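Local atomic coordinates of TetR family transcriptional regulator (Clostridium perfringens, PDB entry 6AZH), a protein that probably binds DNA as a dimer through a helix-turn-helix domain and represses transcription, as a putative regulator of fatty acid metabolism. Residues K102-M105 against S106-G110; N175-I178 against D179-I183. One frame throughout, in Å; residues are numbered along the deposited sequence.

Interaction 1 of 2, residues K102-M105 against S106-G110; sequences KMVM and SQLWG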
loop_
_atom_site.group_PDB
_atom_site.type_symbol
_atom_site.label_atom_id
_atom_site.label_comp_id
_atom_site.label_asym_id
_atom_site.label_seq_id
_atom_site.Cartn_x
_atom_site.Cartn_y
_atom_site.Cartn_z
ATOM N N LYS A 102 -1.858 -7.450 5.654
ATOM C CA LYS A 102 -0.457 -7.046 5.793
ATOM C C LYS A 102 0.479 -8.029 5.101
ATOM O O LYS A 102 1.464 -7.624 4.463
ATOM C CB LYS A 102 -0.083 -6.948 7.269
ATOM C CG LYS A 102 -0.716 -5.785 7.998
ATOM C CD LYS A 102 -0.410 -5.890 9.480
ATOM C CE LYS A 102 -1.253 -4.929 10.269
ATOM N NZ LYS A 102 -1.258 -5.342 11.693
HETATM N N MSE A 103 0.222 -9.324 5.272
HETATM C CA MSE A 103 0.972 -10.357 4.591
HETATM C C MSE A 103 0.963 -10.113 3.082
HETATM O O MSE A 103 2.013 -10.156 2.435
HETATM C CB MSE A 103 0.376 -11.720 4.911
HETATM C CG MSE A 103 0.570 -12.733 3.809
HETATM SE SE MSE A 103 -0.095 -14.425 4.326
HETATM C CE MSE A 103 -1.799 -14.010 3.980
ATOM N N VAL A 104 -0.234 -9.852 2.530
ATOM C CA VAL A 104 -0.371 -9.543 1.104
ATOM C C VAL A 104 0.434 -8.298 0.756
ATOM O O VAL A 104 1.247 -8.301 -0.174
ATOM C CB VAL A 104 -1.859 -9.352 0.732
ATOM C CG1 VAL A 104 -2.001 -8.778 -0.674
ATOM C CG2 VAL A 104 -2.620 -10.661 0.812
HETATM N N MSE A 105 0.203 -7.214 1.487
HETATM C CA MSE A 105 0.875 -5.961 1.197
HETATM C C MSE A 105 2.381 -6.075 1.241
HETATM O O MSE A 105 3.066 -5.428 0.464
HETATM C CB MSE A 105 0.430 -4.856 2.147
HETATM C CG MSE A 105 -1.034 -4.639 2.128
HETATM SE SE MSE A 105 -1.431 -3.808 0.411
HETATM C CE MSE A 105 -2.395 -5.328 -0.466
ATOM N N SER A 106 2.899 -6.904 2.141
ATOM C CA SER A 106 4.350 -7.019 2.247
ATOM C C SER A 106 4.978 -7.664 1.017
ATOM O O SER A 106 6.181 -7.484 0.783
ATOM C CB SER A 106 4.712 -7.795 3.508
ATOM O OG SER A 106 4.484 -9.187 3.326
ATOM N N GLN A 107 4.199 -8.380 0.206
ATOM C CA GLN A 107 4.755 -9.137 -0.905
ATOM C C GLN A 107 4.344 -8.609 -2.273
ATOM O O GLN A 107 4.678 -9.232 -3.287
ATOM C CB GLN A 107 4.379 -10.618 -0.763
ATOM C CG GLN A 107 5.290 -11.346 0.218
ATOM C CD GLN A 107 6.690 -11.508 -0.335
ATOM O OE1 GLN A 107 6.884 -12.142 -1.368
ATOM N NE2 GLN A 107 7.670 -10.905 0.335
ATOM N N LEU A 108 3.690 -7.444 -2.343
ATOM C CA LEU A 108 3.157 -6.992 -3.624
ATOM C C LEU A 108 4.170 -6.286 -4.518
ATOM O O LEU A 108 3.827 -5.948 -5.656
ATOM C CB LEU A 108 1.996 -6.028 -3.410
ATOM C CG LEU A 108 0.607 -6.570 -3.139
ATOM C CD1 LEU A 108 -0.288 -5.356 -3.095
ATOM C CD2 LEU A 108 0.157 -7.539 -4.194
ATOM N N TRP A 109 5.391 -6.045 -4.052
ATOM C CA TRP A 109 6.228 -5.016 -4.654
ATOM C C TRP A 109 7.506 -5.515 -5.308
ATOM O O TRP A 109 8.210 -4.704 -5.924
ATOM C CB TRP A 109 6.578 -3.958 -3.591
ATOM C CG TRP A 109 5.338 -3.513 -2.877
ATOM C CD1 TRP A 109 4.852 -3.972 -1.673
ATOM C CD2 TRP A 109 4.381 -2.559 -3.357
ATOM N NE1 TRP A 109 3.667 -3.331 -1.373
ATOM C CE2 TRP A 109 3.360 -2.464 -2.390
ATOM C CE3 TRP A 109 4.313 -1.744 -4.495
ATOM C CZ2 TRP A 109 2.271 -1.599 -2.534
ATOM C CZ3 TRP A 109 3.220 -0.895 -4.643
ATOM C CH2 TRP A 109 2.226 -0.823 -3.663
ATOM N N GLY A 110 7.824 -6.805 -5.201
ATOM C CA GLY A 110 9.061 -7.344 -5.715
ATOM C C GLY A 110 8.856 -8.107 -7.009
ATOM O O GLY A 110 7.781 -8.097 -7.613
#

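Interaction 2 of 2, residues N175-I178 against D179-I183; sequences NKVI and DEITI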
loop_
_atom_site.group_PDB
_atom_site.type_symbol
_atom_site.label_atom_id
_atom_site.label_comp_id
_atom_site.label_asym_id
_atom_site.label_seq_id
_atom_site.Cartn_x
_atom_site.Cartn_y
_atom_site.Cartn_z
ATOM N N ASN A 175 -16.406 2.018 11.157
ATOM C CA ASN A 175 -17.626 2.599 10.601
ATOM C C ASN A 175 -17.422 4.061 10.239
ATOM O O ASN A 175 -17.947 4.532 9.225
ATOM C CB ASN A 175 -18.787 2.443 11.580
ATOM C CG ASN A 175 -19.289 1.024 11.646
ATOM O OD1 ASN A 175 -19.460 0.369 10.619
ATOM N ND2 ASN A 175 -19.512 0.530 12.857
ATOM N N LYS A 176 -16.660 4.789 11.053
ATOM C CA LYS A 176 -16.343 6.173 10.718
ATOM C C LYS A 176 -15.468 6.247 9.476
ATOM O O LYS A 176 -15.623 7.157 8.656
ATOM C CB LYS A 176 -15.655 6.861 11.898
ATOM C CG LYS A 176 -16.608 7.231 13.021
ATOM C CD LYS A 176 -15.896 7.926 14.173
ATOM C CE LYS A 176 -16.874 8.295 15.297
ATOM N NZ LYS A 176 -16.158 8.485 16.594
ATOM N N VAL A 177 -14.547 5.293 9.319
ATOM C CA VAL A 177 -13.670 5.304 8.153
ATOM C C VAL A 177 -14.456 5.011 6.888
ATOM O O VAL A 177 -14.251 5.662 5.858
ATOM C CB VAL A 177 -12.515 4.304 8.339
ATOM C CG1 VAL A 177 -11.776 4.139 7.041
ATOM C CG2 VAL A 177 -11.575 4.799 9.429
ATOM N N ILE A 178 -15.367 4.033 6.941
ATOM C CA ILE A 178 -16.227 3.760 5.791
ATOM C C ILE A 178 -16.979 5.017 5.385
ATOM O O ILE A 178 -17.004 5.391 4.210
ATOM C CB ILE A 178 -17.198 2.608 6.103
ATOM C CG1 ILE A 178 -16.454 1.286 6.177
ATOM C CG2 ILE A 178 -18.267 2.490 5.027
ATOM C CD1 ILE A 178 -17.282 0.165 6.813
ATOM N N ASP A 179 -17.602 5.691 6.353
ATOM C CA ASP A 179 -18.403 6.864 6.020
ATOM C C ASP A 179 -17.546 7.970 5.422
ATOM O O ASP A 179 -17.949 8.608 4.439
ATOM C CB ASP A 179 -19.144 7.368 7.259
ATOM C CG ASP A 179 -20.294 6.458 7.660
ATOM O OD1 ASP A 179 -20.675 5.574 6.859
ATOM O OD2 ASP A 179 -20.810 6.624 8.783
ATOM N N GLU A 180 -16.362 8.212 5.999
ATOM C CA GLU A 180 -15.515 9.306 5.524
ATOM C C GLU A 180 -14.963 9.005 4.140
ATOM O O GLU A 180 -14.960 9.873 3.263
ATOM C CB GLU A 180 -14.352 9.566 6.497
ATOM C CG GLU A 180 -14.734 10.206 7.822
ATOM C CD GLU A 180 -14.201 11.628 7.991
ATOM O OE1 GLU A 180 -13.618 12.186 7.033
ATOM O OE2 GLU A 180 -14.369 12.191 9.100
ATOM N N ILE A 181 -14.465 7.781 3.934
ATOM C CA ILE A 181 -13.844 7.443 2.659
ATOM C C ILE A 181 -14.878 7.424 1.547
ATOM O O ILE A 181 -14.590 7.814 0.407
ATOM C CB ILE A 181 -13.102 6.098 2.761
ATOM C CG1 ILE A 181 -11.931 6.211 3.747
ATOM C CG2 ILE A 181 -12.614 5.656 1.388
ATOM C CD1 ILE A 181 -10.668 6.738 3.157
ATOM N N THR A 182 -16.090 6.950 1.848
ATOM C CA THR A 182 -17.149 6.952 0.844
ATOM C C THR A 182 -17.405 8.369 0.347
ATOM O O THR A 182 -17.472 8.614 -0.861
ATOM C CB THR A 182 -18.432 6.329 1.415
ATOM O OG1 THR A 182 -18.191 4.964 1.796
ATOM C CG2 THR A 182 -19.564 6.369 0.377
ATOM N N ILE A 183 -17.523 9.322 1.268
ATOM C CA ILE A 183 -17.746 10.704 0.852
ATOM C C ILE A 183 -16.524 11.251 0.126
ATOM O O ILE A 183 -16.647 11.866 -0.938
ATOM C CB ILE A 183 -18.135 11.572 2.061
ATOM C CG1 ILE A 183 -19.523 11.173 2.568
ATOM C CG2 ILE A 183 -18.154 13.039 1.666
ATOM C CD1 ILE A 183 -19.843 11.696 3.964
#

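Interaction 1 of 2, residues K102-M105 against S106-G110
M105, S106 and L108 carry this local contact at the C-terminal end of helix 98-106. M105 is a selenomethionine. Its chain bends at chi2 and chi3, which brings CE alongside L108. M105 CE lies 3.4 Å from L108 CD1, closer than usual carbon contact. The two side chains run side by side and point the same way. L108 CG also approaches V104 O, at 3.5 Å.

S106 is gripped twice. Its backbone N donates to K102 O at 2.8 Å, a regular helical bond. Its OG lies between its own N and carbonyl carbon (chi1 76°), and from there it donates to M103 O at 2.8 Å. Q107 N bonds to V104 O at 3.0 Å, three residues back, from above the carbonyl plane. M105 O takes a weak bond from W109 NE1 at 2.9 Å, with the carbonyl oxygen near the ring plane.

M105 also touches F155 and I159 of helix 147-165, and it packs on W109 of the second subunit. This is the C-terminal end of a helix, with a serine hydroxyl bonded back to a carbonyl three residues earlier, within the helical C-terminal domain, which in TetR relatives mediates dimerisation and usually ligand binding.

Interaction 2 of 2, residues N175-I178 against D179-I183
D179 follows I178 directly and bonds back to N175, one turn earlier in helix 174-187. D179 N donates to N175 O at 3.1 Å. Its side chain has CG anti to the carbonyl carbon (chi1 -73°), which lays the carboxylate beside N175 O. D179 CG is 3.4 Å from N175 O.

E180 repeats the pattern on K176. E180 N donates to K176 O at 3.0 Å, and CG of the glutamate rests against that oxygen. The chain then bends at chi2 (-113°) and carries the carboxylate away from the first turn. There OE1 accepts a hydrogen bond from the backbone N of D146 of the second subunit.

I181 N donates to V177 O at 2.9 Å in a nearly straight bond (167°). Its CG1 also packs on V177 CG1 at 3.9 Å. The two branched side chains lie side by side and point the same way.

T182 binds I178 O with two donors. T182 N donates at 3.0 Å to I178 O, the usual helical bond. T182 OG1 donates to I178 O at 2.7 Å, from above the carbonyl plane. The two donors come from opposite faces of that plane. I178 O is thus held by two donors, and the hydroxyl uses its proton within its own helix.

Just before this run, N173 OD1 accepts a hydrogen bond from K176 N at the start of the helix. I178, I181 and T182 face helix 79-96, where they touch F87, K88 and F91. V177 and I181 also reach the second subunit, packing on its L149 and S153, and I183 packs on R143 of that subunit.

How the interactions relate
Interaction 1 comes first along the chain, and interaction 2 follows near the C-terminus. Their centres are 25 Å apart. The nearest atoms are about 14 Å apart, so the two do not touch. Interaction 1 is the more buried and lies nearer the middle of the chain, about 10 Å from its centre against 18 Å for interaction 2. One ends a short helix, whereas the other runs through two unbroken turns. Both reach the second subunit, residues 102-110 through M105, L108 and W109, and residues 175-183 through V177, E180, I181 and I183. They are thus separate patches that meet the partner subunit.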